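Local coordinates for uncharacterized protein (PDB 5VJ4) that is of unknown function but is probably a surface lipoprotein of a relapsing fever spirochete, differentially regulated between tick and mammal and possibly able to bind lipid, at residues A96-T101 / S158-K163; S133-D138 / F200-I205; T180-M185 / E226-P231; N271-Y276 / K331-G336; D293-A298 / N350-L355. All blocks are in the same frame, centred on the assembly; numbering follows the deposited sequence.

Five contacts tie together the helices of this strand-free chain. From the N terminus, contact 1 closes the first loop by laying the segment before helix 105-114 against helix 145-171. Contact 2 opens inside that loop and closes beyond it, so the two cross; it ties helix 133-141 to the end of helix 176-201. Contact 3 opens earlier on helix 176-201, crosses contact 2 and reaches helix 224-229, in series with contact 1. Contacts 4 and 5 come later and cross each other, joining helix 263-301 to helices 308-334 and 345-365. Contacts 3 and 4 meet where M185 packs on V275, and both border the second subunit.

Contact 1: A96-T101 / S158-K163; sequences AYLNET and SLLKTK
L98 and L160 mark the closest backbone approach between the loop segment 96-101 and helix 145-171, their CA atoms 8.8 Å apart, a separation that side chains must span. Y97 does most of the spanning. With CG placed between the backbone N and the carbonyl carbon (chi1 73°), its ring runs out to the helix, where OH donates a hydrogen bond to the backbone O of L160 at 2.7 Å. The donor meets this carbonyl at a C=O...O angle of 130°, tilted 23° from the carbonyl plane, and the carbonyl oxygen lies at the edge of the phenol ring. The same hydroxyl rests 3.5 Å from K163 CB, where the extended lysine chain crosses the tyrosine at about a right angle. L98 works at two points: its CG lies over one face of the Y97 ring, near the rim, while its CD1 packs on L160 CD1 at 3.9 Å. The contact thus combines one polar grip with a small apolar patch. Around it, Y126 of helix 118-128 touches both L160 and K163, K122 of that helix touches L98, and helix 176-201 supplies D190 as the salt-bridge partner of K163 NZ.

Contact 2: S133-D138 / F200-I205; sequences SDVIYD and FFHGSI
I136 and F201 meet through a CH-pi contact that joins helix 133-141 to the C-terminal end of helix 176-201 in this all-helical fold. Their CA atoms are only 6.0 Å apart, and the two side chains run side by side, pointing the same way. Which branch of the isoleucine touches is set by its first torsion: with chi1 at 69°, CG2 stands anti to the carbonyl carbon and beside the backbone N, and this methyl settles 3.4 Å from the centroid of the F201 ring, 4° off the normal. The longer CG1 branch leads away from segment 200-205. F201 has its own CG beside the backbone N (chi1 -70°), presenting one face to I136. On the opposite face F200 CD2 sits over the ring centre, 3.7 Å above the plane, so the phenyl group is sandwiched between a neighbour in sequence and a residue from a distant helix. V135 adds a second, looser point: its CG1 lies 3.9 Å from H202 NE2, obliquely to the imidazole, and 4.3 Å from F201 CB. Beyond the sandwich, I127 of helix 118-128 also packs on F201. H202 is the first residue to leave helical angles; G203, itself at positive phi, still bonds back through its N to F200 O at 3.0 Å. R139 NE reaches that same oxygen, while R139 NH2 bonds to I205 O.

Contact 3: T180-M185 / E226-P231; sequences TRLQNM and EIVKNP. With SO4 (sulfate ion), chain I.
Beside the packing of L182 on V228 and I227, the flat groups are the guanidinium of R181 and the carboxylate of E226. The guanidinium uses its edge: sulfate O1 lies in its plane, 2.7 Å from R181 NH2, and the N-H...O angle is 144°. A chain extended from CG to NE carries the group out to the ion. The carboxylate is met differently, for K229 NZ approaches E226 OE1 at 2.7 Å from above the plane, 43° out of it, forming a salt bridge within the segment. Between the two helices the chemistry is purely apolar. L182, its CG beside the backbone N and anti to the carbonyl carbon (chi1 -65°), divides its branches between two partners: CD1 touches V228 CG1 at 3.8 Å, the two side chains crossing at about a right angle, and CD2 reaches I227 CG2 at 4.4 Å. I170 of helix 145-171 also packs on L182, so three helices share this leucine. R181 NH2 has D235 as a salt-bridge partner as well, and the sulfate is also hydrogen-bonded by R181 NE of the second subunit. The ion, probably from the crystallisation liquor, therefore bridges two arginines across the subunit interface, and its negative charge would be expected to offset the closeness of their positive groups, while the leucine joins helices 176-201 and 224-229 without a hydrogen bond.

Contact 4: N271-Y276 / K331-G336; sequences NSVGVY and KGFTDG
F333 points its ring at S272 and V273, and the far end of the ring does the touching. V273 CG2 lies 3.7 Å from F333 CE2 and 3.9 Å from CZ; the valine and the phenylalanine cross obliquely. On the CE1 side, S272 brings its CB to 4.0 Å from F333 CZ. With F333 CG anti to the backbone N (chi1 -168°), the ring stretches across a 9.9 Å gap between the CA atoms of S272 and F333. The serine meets the ring mainly through its CB, while its OG is hydrogen-bonded to N268 O in the preceding turn of its own helix. A helix cap and a kink lie beside this helix-helix packing. Helix 308-334 finishes in a Schellman motif, in which G336 takes a positive phi and its N bonds to F333 O at 3.1 Å, while D335 N bonds to K331 O. Helix 263-301 is kinked just after V273: G274 has a phi of 89°, and the N atoms of V275 and Y276 make no bond to the turn before. The second subunit also reaches this contact. Its Y276 packs on F333, its Y277 on V273, and its R188 donates through NE to N271 O.

Contact 5: D293-A298 / N350-L355; sequences DEALNA and NYFIIL
A295 meets F352 and L355 where helices 263-301 and 345-365 pack together, a close helix-helix contact with an alanine at the point of nearest approach. The CA atoms of A295 and F352 are 6.1 Å apart, near enough for a methyl group to touch the opposing backbone. L355 can be followed outward from this point. Its CB and then its CG both pass about 4.5 Å from A295 CB, at the limit of contact. The first torsion keeps CG anti to the backbone N (chi1 -172°), and the second (chi2 77°) swings CD2 inward, so that this methyl closes to 3.9 Å from A295 CB. The other branch, CD1, lies farther from the alanine. A295 CB thus receives L355 on one flank and F352 on another: it rests 3.6 Å from the carbonyl O of F352 and, more loosely, 4.4 Å from F352 CD1, obliquely to the ring. H292 also meets that ring edge-to-face, and L315 and F318 of helix 308-334 pack on it, making this a three-helix junction. R314 of that third helix touches L355 too. Within helix 263-301, N297 folds back over the preceding turn: its ND2 donates to D293 O at 2.8 Å from 40° above the carbonyl plane, and the same oxygen accepts N297 N at 3.0 Å.

Contact 1: A96-T101 / S158-K163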
# COMPACT_ATOMS: atom_id res chain seq x y z
N ALA A 96 -1.36 27.92 17.34
CA ALA A 96 -1.01 27.80 18.75
C ALA A 96 -1.03 26.37 19.30
O ALA A 96 -0.37 26.07 20.30
CB ALA A 96 -1.87 28.72 19.59
N TYR A 97 -1.76 25.49 18.64
CA TYR A 97 -1.81 24.10 19.10
C TYR A 97 -0.52 23.32 18.78
O TYR A 97 -0.36 22.16 19.22
CB TYR A 97 -3.04 23.37 18.51
CG TYR A 97 -2.92 23.05 17.04
CD1 TYR A 97 -3.09 24.06 16.07
CD2 TYR A 97 -2.60 21.74 16.60
CE1 TYR A 97 -2.95 23.78 14.72
CE2 TYR A 97 -2.46 21.46 15.24
CZ TYR A 97 -2.64 22.48 14.30
OH TYR A 97 -2.51 22.22 12.96
N LEU A 98 0.40 23.94 18.02
CA LEU A 98 1.53 23.22 17.46
C LEU A 98 2.71 22.89 18.40
O LEU A 98 3.15 21.73 18.47
CB LEU A 98 1.99 23.84 16.15
CG LEU A 98 1.17 23.34 14.97
CD1 LEU A 98 1.68 23.89 13.65
CD2 LEU A 98 1.15 21.83 14.91
N ASN A 99 3.22 23.90 19.10
CA ASN A 99 4.25 23.70 20.15
C ASN A 99 5.59 23.12 19.65
O ASN A 99 6.36 22.56 20.43
CB ASN A 99 3.72 22.82 21.31
CG ASN A 99 2.46 23.38 21.98
OD1 ASN A 99 2.22 24.60 22.00
ND2 ASN A 99 1.67 22.49 22.56
N GLU A 100 5.86 23.25 18.36
CA GLU A 100 7.04 22.67 17.72
C GLU A 100 7.42 23.43 16.49
O GLU A 100 6.59 23.66 15.60
CB GLU A 100 6.83 21.21 17.34
CG GLU A 100 7.54 20.22 18.25
CD GLU A 100 7.78 18.88 17.57
OE1 GLU A 100 8.03 18.87 16.34
OE2 GLU A 100 7.74 17.85 18.29
N THR A 101 8.70 23.80 16.43
CA THR A 101 9.22 24.75 15.46
C THR A 101 10.71 24.50 15.26
O THR A 101 11.29 23.66 15.96
CB THR A 101 9.00 26.20 15.96
OG1 THR A 101 9.72 27.13 15.14
CG2 THR A 101 9.42 26.32 17.42
N SER A 158 -1.83 27.87 5.95
CA SER A 158 -3.26 27.66 5.72
C SER A 158 -3.65 26.19 6.06
O SER A 158 -4.57 25.92 6.86
CB SER A 158 -3.62 28.04 4.29
OG SER A 158 -4.66 27.21 3.83
N LEU A 159 -2.91 25.25 5.49
CA LEU A 159 -3.13 23.86 5.82
C LEU A 159 -3.13 23.58 7.33
O LEU A 159 -3.96 22.82 7.83
CB LEU A 159 -2.12 22.96 5.13
CG LEU A 159 -2.38 21.47 5.33
CD1 LEU A 159 -3.82 21.13 4.93
CD2 LEU A 159 -1.39 20.68 4.52
N LEU A 160 -2.19 24.19 8.05
CA LEU A 160 -2.09 23.90 9.47
C LEU A 160 -3.25 24.49 10.24
O LEU A 160 -3.72 23.87 11.21
CB LEU A 160 -0.76 24.35 10.00
CG LEU A 160 0.40 23.57 9.40
CD1 LEU A 160 1.74 24.21 9.74
CD2 LEU A 160 0.35 22.16 9.94
N LYS A 161 -3.75 25.66 9.78
CA LYS A 161 -4.93 26.29 10.40
C LYS A 161 -6.09 25.32 10.30
O LYS A 161 -6.76 25.02 11.32
CB LYS A 161 -5.24 27.69 9.81
N THR A 162 -6.28 24.77 9.09
CA THR A 162 -7.32 23.77 8.85
C THR A 162 -7.15 22.56 9.77
O THR A 162 -8.09 22.17 10.46
CB THR A 162 -7.38 23.34 7.38
OG1 THR A 162 -8.02 24.35 6.61
CG2 THR A 162 -8.15 22.06 7.22
N LYS A 163 -5.94 22.01 9.78
CA LYS A 163 -5.64 20.86 10.64
C LYS A 163 -5.96 21.14 12.12
O LYS A 163 -6.33 20.22 12.88
CB LYS A 163 -4.19 20.41 10.45
CG LYS A 163 -3.84 19.12 11.17
CD LYS A 163 -2.34 18.83 11.17
CE LYS A 163 -2.06 17.66 12.09
NZ LYS A 163 -0.62 17.50 12.38

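Contact 2: S133-D138 / F200-I205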
# COMPACT_ATOMS: atom_id res chain seq x y z
N SER A 133 18.02 19.80 9.16
CA SER A 133 18.00 21.24 8.93
C SER A 133 18.91 21.62 7.79
O SER A 133 18.57 22.53 7.05
CB SER A 133 18.45 21.96 10.16
OG SER A 133 17.81 21.41 11.30
N ASP A 134 20.03 20.92 7.63
CA ASP A 134 20.95 21.19 6.54
C ASP A 134 20.22 21.09 5.19
O ASP A 134 20.33 22.00 4.32
CB ASP A 134 22.18 20.25 6.62
N VAL A 135 19.42 20.04 5.04
CA VAL A 135 18.72 19.79 3.77
C VAL A 135 17.73 20.92 3.42
O VAL A 135 17.74 21.45 2.29
CB VAL A 135 17.99 18.43 3.79
CG1 VAL A 135 17.21 18.23 2.51
CG2 VAL A 135 18.99 17.30 3.99
N ILE A 136 16.89 21.30 4.38
CA ILE A 136 15.88 22.31 4.09
C ILE A 136 16.49 23.71 4.00
O ILE A 136 16.00 24.56 3.26
CB ILE A 136 14.65 22.22 5.01
CG1 ILE A 136 15.01 22.62 6.39
CG2 ILE A 136 13.97 20.84 5.00
CD1 ILE A 136 14.47 24.00 6.54
N TYR A 137 17.60 23.92 4.72
CA TYR A 137 18.41 25.14 4.56
C TYR A 137 18.94 25.24 3.13
O TYR A 137 18.77 26.27 2.47
CB TYR A 137 19.57 25.22 5.58
CG TYR A 137 20.40 26.51 5.50
CD1 TYR A 137 20.13 27.60 6.33
CD2 TYR A 137 21.43 26.63 4.59
CE1 TYR A 137 20.85 28.78 6.22
CE2 TYR A 137 22.17 27.81 4.48
CZ TYR A 137 21.87 28.87 5.29
OH TYR A 137 22.60 30.02 5.19
N ASP A 138 19.59 24.15 2.67
CA ASP A 138 20.14 24.12 1.32
C ASP A 138 19.08 24.46 0.29
O ASP A 138 19.35 25.24 -0.62
CB ASP A 138 20.78 22.77 1.00
CG ASP A 138 22.06 22.53 1.80
OD1 ASP A 138 22.93 23.42 1.81
OD2 ASP A 138 22.20 21.44 2.40
N PHE A 200 9.75 17.81 -2.39
CA PHE A 200 10.09 19.20 -2.65
C PHE A 200 11.53 19.54 -2.23
O PHE A 200 12.29 20.10 -3.03
CB PHE A 200 9.09 20.15 -2.00
CG PHE A 200 9.59 21.55 -1.91
CD1 PHE A 200 9.82 22.28 -3.07
CD2 PHE A 200 9.89 22.11 -0.67
CE1 PHE A 200 10.33 23.55 -3.00
CE2 PHE A 200 10.39 23.40 -0.59
CZ PHE A 200 10.61 24.11 -1.75
N PHE A 201 11.90 19.20 -0.99
CA PHE A 201 13.24 19.49 -0.49
C PHE A 201 14.35 18.81 -1.25
O PHE A 201 15.35 19.45 -1.58
CB PHE A 201 13.33 19.26 1.01
CG PHE A 201 12.57 20.28 1.78
CD1 PHE A 201 12.90 21.64 1.67
CD2 PHE A 201 11.46 19.93 2.53
CE1 PHE A 201 12.17 22.61 2.34
CE2 PHE A 201 10.73 20.89 3.21
CZ PHE A 201 11.09 22.23 3.12
N HIS A 202 14.13 17.54 -1.60
CA HIS A 202 15.08 16.84 -2.44
C HIS A 202 14.97 17.12 -3.94
O HIS A 202 15.65 16.46 -4.73
CB HIS A 202 15.06 15.35 -2.16
CG HIS A 202 15.65 14.99 -0.85
ND1 HIS A 202 14.90 14.44 0.17
CD2 HIS A 202 16.90 15.12 -0.37
CE1 HIS A 202 15.68 14.23 1.22
NE2 HIS A 202 16.90 14.65 0.93
N GLY A 203 14.15 18.09 -4.33
CA GLY A 203 14.18 18.59 -5.72
C GLY A 203 13.34 17.86 -6.75
O GLY A 203 13.35 18.28 -7.91
N SER A 204 12.61 16.81 -6.36
CA SER A 204 11.74 16.08 -7.33
C SER A 204 10.52 16.92 -7.77
O SER A 204 10.03 16.75 -8.88
CB SER A 204 11.25 14.76 -6.78
OG SER A 204 12.19 14.16 -5.94
N ILE A 205 10.04 17.80 -6.91
CA ILE A 205 9.05 18.79 -7.35
C ILE A 205 9.49 20.18 -7.00
O ILE A 205 10.22 20.37 -6.02
CB ILE A 205 7.64 18.51 -6.79
CG1 ILE A 205 7.65 18.48 -5.27
CG2 ILE A 205 7.11 17.20 -7.34
CD1 ILE A 205 6.31 18.75 -4.64

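Contact 3: T180-M185 / E226-P231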
# COMPACT_ATOMS: atom_id res chain seq x y z
N THR A 180 -9.93 8.25 18.48
CA THR A 180 -8.80 7.48 18.01
C THR A 180 -8.77 7.39 16.50
O THR A 180 -7.76 7.75 15.87
CB THR A 180 -8.76 6.06 18.64
OG1 THR A 180 -8.46 6.18 20.03
CG2 THR A 180 -7.68 5.21 18.05
N ARG A 181 -9.87 6.94 15.91
CA ARG A 181 -9.89 6.63 14.48
C ARG A 181 -9.58 7.84 13.64
O ARG A 181 -8.96 7.71 12.57
CB ARG A 181 -11.23 6.04 14.06
CG ARG A 181 -11.09 5.04 12.93
CD ARG A 181 -12.38 4.30 12.74
NE ARG A 181 -12.41 3.59 11.47
CZ ARG A 181 -13.53 3.16 10.89
NH1 ARG A 181 -14.71 3.39 11.46
NH2 ARG A 181 -13.46 2.49 9.75
N LEU A 182 -10.01 9.01 14.12
CA LEU A 182 -9.69 10.25 13.43
C LEU A 182 -8.21 10.60 13.54
O LEU A 182 -7.58 10.94 12.54
CB LEU A 182 -10.59 11.39 13.89
CG LEU A 182 -12.07 11.21 13.54
CD1 LEU A 182 -12.84 12.39 14.10
CD2 LEU A 182 -12.34 11.09 12.04
N GLN A 183 -7.65 10.49 14.75
CA GLN A 183 -6.23 10.74 14.95
C GLN A 183 -5.40 9.87 14.00
O GLN A 183 -4.50 10.40 13.33
CB GLN A 183 -5.84 10.48 16.39
CG GLN A 183 -6.37 11.50 17.37
CD GLN A 183 -6.11 11.11 18.81
OE1 GLN A 183 -6.07 9.93 19.15
NE2 GLN A 183 -5.95 12.11 19.67
N ASN A 184 -5.72 8.57 13.90
CA ASN A 184 -4.99 7.71 12.98
C ASN A 184 -5.02 8.22 11.55
O ASN A 184 -3.98 8.27 10.89
CB ASN A 184 -5.48 6.28 13.07
CG ASN A 184 -5.30 5.72 14.46
OD1 ASN A 184 -4.83 6.41 15.36
ND2 ASN A 184 -5.65 4.46 14.65
N MSE A 185 -6.20 8.63 11.09
CA MSE A 185 -6.27 9.21 9.77
C MSE A 185 -5.45 10.48 9.76
O MSE A 185 -4.64 10.69 8.84
CB MSE A 185 -7.69 9.45 9.31
CG MSE A 185 -7.78 9.60 7.78
SE MSE A 185 -7.13 8.03 6.76
CE MSE A 185 -8.60 6.80 7.25
N GLU A 226 -17.86 16.99 9.36
CA GLU A 226 -19.02 16.27 8.87
C GLU A 226 -19.00 14.82 9.32
O GLU A 226 -20.02 14.26 9.65
CB GLU A 226 -19.09 16.33 7.35
CG GLU A 226 -19.31 17.75 6.84
CD GLU A 226 -20.75 18.23 7.00
OE1 GLU A 226 -21.00 19.16 7.80
OE2 GLU A 226 -21.64 17.67 6.32
N ILE A 227 -17.82 14.23 9.33
CA ILE A 227 -17.73 12.81 9.61
C ILE A 227 -18.22 12.45 11.01
O ILE A 227 -18.89 11.42 11.19
CB ILE A 227 -16.31 12.31 9.37
CG1 ILE A 227 -16.06 12.27 7.86
CG2 ILE A 227 -16.16 10.89 9.85
CD1 ILE A 227 -14.64 11.90 7.48
N VAL A 228 -17.93 13.30 11.98
CA VAL A 228 -18.36 13.04 13.36
C VAL A 228 -19.86 12.96 13.54
O VAL A 228 -20.34 12.20 14.36
CB VAL A 228 -17.78 14.04 14.38
CG1 VAL A 228 -16.27 13.95 14.34
CG2 VAL A 228 -18.25 15.47 14.14
N LYS A 229 -20.59 13.73 12.74
CA LYS A 229 -22.04 13.75 12.79
C LYS A 229 -22.64 12.40 12.38
O LYS A 229 -23.64 11.98 12.94
CB LYS A 229 -22.55 14.89 11.94
CG LYS A 229 -21.84 16.19 12.33
CD LYS A 229 -22.51 17.46 11.82
CE LYS A 229 -22.43 17.61 10.30
NZ LYS A 229 -22.76 19.00 9.88
N ASN A 230 -22.02 11.70 11.44
CA ASN A 230 -22.54 10.40 11.03
C ASN A 230 -21.47 9.34 10.89
O ASN A 230 -21.19 8.89 9.80
CB ASN A 230 -23.26 10.55 9.71
CG ASN A 230 -24.57 11.23 9.85
OD1 ASN A 230 -24.70 12.41 9.54
ND2 ASN A 230 -25.55 10.50 10.37
N PRO A 231 -20.89 8.88 12.01
CA PRO A 231 -19.75 7.95 12.06
C PRO A 231 -19.74 6.67 11.21
O PRO A 231 -18.69 6.08 11.04
CB PRO A 231 -19.69 7.59 13.53
CG PRO A 231 -20.13 8.85 14.20
CD PRO A 231 -21.27 9.34 13.36
S SO4 I . -10.51 0.43 8.87
O1 SO4 I . -11.66 1.16 8.28
O2 SO4 I . -9.89 -0.26 7.71
O3 SO4 I . -9.54 1.37 9.54
O4 SO4 I . -11.09 -0.59 9.79

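Contact 4: N271-Y276 / K331-G336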
# COMPACT_ATOMS: atom_id res chain seq x y z
N ASN A 271 -11.33 -0.12 -1.51
CA ASN A 271 -11.51 -0.53 -0.15
C ASN A 271 -10.42 -1.40 0.39
O ASN A 271 -10.11 -1.35 1.59
CB ASN A 271 -12.89 -1.11 0.11
CG ASN A 271 -13.86 -0.04 0.63
OD1 ASN A 271 -14.04 0.10 1.83
ND2 ASN A 271 -14.45 0.76 -0.29
N SER A 272 -9.78 -2.17 -0.47
CA SER A 272 -8.75 -3.08 0.04
C SER A 272 -7.53 -2.25 0.42
O SER A 272 -6.90 -2.42 1.48
CB SER A 272 -8.39 -4.12 -1.00
OG SER A 272 -9.55 -4.59 -1.65
N VAL A 273 -7.24 -1.32 -0.46
CA VAL A 273 -6.06 -0.50 -0.38
C VAL A 273 -6.19 0.53 0.75
O VAL A 273 -5.21 0.84 1.42
CB VAL A 273 -5.87 0.14 -1.77
CG1 VAL A 273 -5.42 1.57 -1.69
CG2 VAL A 273 -4.96 -0.72 -2.60
N GLY A 274 -7.39 1.06 0.97
CA GLY A 274 -7.60 2.02 2.03
C GLY A 274 -7.39 3.47 1.62
O GLY A 274 -6.80 3.80 0.58
N VAL A 275 -7.88 4.35 2.47
CA VAL A 275 -7.85 5.77 2.18
C VAL A 275 -6.45 6.32 1.93
O VAL A 275 -6.28 7.19 1.08
CB VAL A 275 -8.45 6.54 3.32
CG1 VAL A 275 -8.34 8.02 3.07
CG2 VAL A 275 -9.90 6.11 3.51
N TYR A 276 -5.47 5.86 2.70
CA TYR A 276 -4.11 6.31 2.55
C TYR A 276 -3.65 6.15 1.11
O TYR A 276 -3.19 7.12 0.51
CB TYR A 276 -3.25 5.51 3.47
CG TYR A 276 -1.79 5.82 3.46
CD1 TYR A 276 -1.29 6.88 4.19
CD2 TYR A 276 -0.88 5.00 2.80
CE1 TYR A 276 0.06 7.13 4.24
CE2 TYR A 276 0.48 5.25 2.84
CZ TYR A 276 0.94 6.32 3.58
OH TYR A 276 2.28 6.59 3.62
N LYS A 331 -7.05 -3.96 -13.03
CA LYS A 331 -7.35 -5.30 -13.46
C LYS A 331 -6.42 -6.30 -12.74
O LYS A 331 -6.87 -7.23 -12.07
CB LYS A 331 -7.26 -5.43 -14.99
CG LYS A 331 -7.12 -6.89 -15.45
CD LYS A 331 -7.36 -7.16 -16.93
CE LYS A 331 -7.77 -8.61 -17.12
NZ LYS A 331 -7.32 -9.21 -18.41
N GLY A 332 -5.12 -6.07 -12.86
CA GLY A 332 -4.16 -6.92 -12.21
C GLY A 332 -4.42 -7.03 -10.72
O GLY A 332 -4.10 -8.05 -10.10
N PHE A 333 -5.02 -6.00 -10.14
CA PHE A 333 -5.27 -6.05 -8.72
C PHE A 333 -6.39 -7.05 -8.45
O PHE A 333 -6.19 -8.00 -7.71
CB PHE A 333 -5.62 -4.69 -8.19
CG PHE A 333 -5.61 -4.60 -6.70
CD1 PHE A 333 -6.60 -5.22 -5.94
CD2 PHE A 333 -4.63 -3.86 -6.05
CE1 PHE A 333 -6.60 -5.12 -4.56
CE2 PHE A 333 -4.61 -3.76 -4.67
CZ PHE A 333 -5.60 -4.39 -3.91
N THR A 334 -7.55 -6.85 -9.06
CA THR A 334 -8.66 -7.79 -8.85
C THR A 334 -8.32 -9.20 -9.34
O THR A 334 -8.86 -10.17 -8.83
CB THR A 334 -9.97 -7.33 -9.50
OG1 THR A 334 -9.65 -6.84 -10.78
CG2 THR A 334 -10.63 -6.21 -8.70
N ASP A 335 -7.39 -9.31 -10.28
CA ASP A 335 -6.98 -10.64 -10.75
C ASP A 335 -6.03 -11.40 -9.85
O ASP A 335 -5.72 -12.55 -10.14
CB ASP A 335 -6.40 -10.61 -12.17
CG ASP A 335 -7.42 -10.29 -13.22
OD1 ASP A 335 -6.97 -9.94 -14.32
OD2 ASP A 335 -8.65 -10.39 -12.97
N GLY A 336 -5.52 -10.77 -8.80
CA GLY A 336 -4.58 -11.45 -7.90
C GLY A 336 -3.12 -11.37 -8.31
O GLY A 336 -2.24 -11.94 -7.64

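Contact 5: D293-A298 / N350-L355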
# COMPACT_ATOMS: atom_id res chain seq x y z
N ASP A 293 -2.77 19.08 -19.58
CA ASP A 293 -3.49 20.23 -20.10
C ASP A 293 -2.59 21.37 -20.44
O ASP A 293 -2.79 22.00 -21.45
CB ASP A 293 -4.58 20.67 -19.14
CG ASP A 293 -5.61 19.57 -18.92
OD1 ASP A 293 -5.37 18.42 -19.40
OD2 ASP A 293 -6.64 19.84 -18.28
N GLU A 294 -1.58 21.62 -19.61
CA GLU A 294 -0.59 22.64 -19.92
C GLU A 294 0.06 22.34 -21.25
O GLU A 294 0.21 23.24 -22.08
CB GLU A 294 0.48 22.75 -18.84
CG GLU A 294 -0.01 23.16 -17.46
CD GLU A 294 -0.67 24.52 -17.42
OE1 GLU A 294 -0.44 25.35 -18.33
OE2 GLU A 294 -1.42 24.77 -16.45
N ALA A 295 0.41 21.07 -21.46
CA ALA A 295 1.06 20.62 -22.69
C ALA A 295 0.10 20.73 -23.86
O ALA A 295 0.53 20.96 -24.99
CB ALA A 295 1.63 19.21 -22.55
N LEU A 296 -1.19 20.57 -23.59
CA LEU A 296 -2.21 20.77 -24.61
C LEU A 296 -2.22 22.20 -25.12
O LEU A 296 -2.13 22.43 -26.34
CB LEU A 296 -3.59 20.42 -24.05
CG LEU A 296 -4.77 20.38 -24.98
CD1 LEU A 296 -4.75 18.95 -25.47
CD2 LEU A 296 -6.06 20.69 -24.24
N ASN A 297 -2.29 23.17 -24.20
CA ASN A 297 -2.28 24.59 -24.56
C ASN A 297 -1.03 24.98 -25.29
O ASN A 297 -1.09 25.60 -26.36
CB ASN A 297 -2.50 25.46 -23.33
CG ASN A 297 -3.92 25.38 -22.84
OD1 ASN A 297 -4.66 26.36 -22.90
ND2 ASN A 297 -4.33 24.19 -22.38
N ALA A 298 0.11 24.57 -24.74
CA ALA A 298 1.39 24.80 -25.37
C ALA A 298 1.47 24.24 -26.82
O ALA A 298 2.15 24.82 -27.64
CB ALA A 298 2.50 24.24 -24.50
N ASN A 350 6.32 14.16 -15.59
CA ASN A 350 7.56 14.64 -16.17
C ASN A 350 7.53 14.61 -17.69
O ASN A 350 7.89 15.61 -18.33
CB ASN A 350 8.76 13.88 -15.61
CG ASN A 350 9.03 14.22 -14.13
OD1 ASN A 350 8.44 15.14 -13.56
ND2 ASN A 350 9.92 13.46 -13.51
N TYR A 351 7.05 13.51 -18.26
CA TYR A 351 6.88 13.44 -19.72
C TYR A 351 6.07 14.62 -20.24
O TYR A 351 6.48 15.27 -21.20
CB TYR A 351 6.30 12.10 -20.14
CG TYR A 351 7.29 10.94 -20.08
CD1 TYR A 351 8.54 11.06 -19.44
CD2 TYR A 351 6.96 9.70 -20.64
CE1 TYR A 351 9.42 9.99 -19.38
CE2 TYR A 351 7.84 8.62 -20.59
CZ TYR A 351 9.07 8.76 -19.96
OH TYR A 351 9.94 7.70 -19.91
N PHE A 352 4.97 14.94 -19.57
CA PHE A 352 4.14 16.07 -19.99
C PHE A 352 4.81 17.42 -19.81
O PHE A 352 4.53 18.35 -20.57
CB PHE A 352 2.76 16.07 -19.31
CG PHE A 352 1.84 15.03 -19.84
CD1 PHE A 352 1.47 15.04 -21.18
CD2 PHE A 352 1.35 14.03 -19.02
CE1 PHE A 352 0.62 14.07 -21.68
CE2 PHE A 352 0.50 13.05 -19.51
CZ PHE A 352 0.13 13.08 -20.84
N ILE A 353 5.65 17.53 -18.79
CA ILE A 353 6.31 18.81 -18.50
C ILE A 353 7.37 19.06 -19.58
O ILE A 353 7.39 20.13 -20.20
CB ILE A 353 6.91 18.84 -17.08
CG1 ILE A 353 5.78 19.05 -16.08
CG2 ILE A 353 7.90 19.98 -16.91
CD1 ILE A 353 6.16 18.87 -14.62
N ILE A 354 8.21 18.06 -19.82
CA ILE A 354 9.16 18.11 -20.93
C ILE A 354 8.44 18.46 -22.21
O ILE A 354 8.82 19.41 -22.89
CB ILE A 354 9.91 16.78 -21.05
CG1 ILE A 354 10.95 16.67 -19.93
CG2 ILE A 354 10.53 16.61 -22.43
CD1 ILE A 354 11.26 15.24 -19.51
N LEU A 355 7.36 17.74 -22.50
CA LEU A 355 6.58 18.01 -23.69
C LEU A 355 6.09 19.46 -23.75
O LEU A 355 6.09 20.05 -24.81
CB LEU A 355 5.41 17.05 -23.80
CG LEU A 355 4.69 17.17 -25.15
CD1 LEU A 355 5.47 16.50 -26.27
CD2 LEU A 355 3.26 16.66 -25.06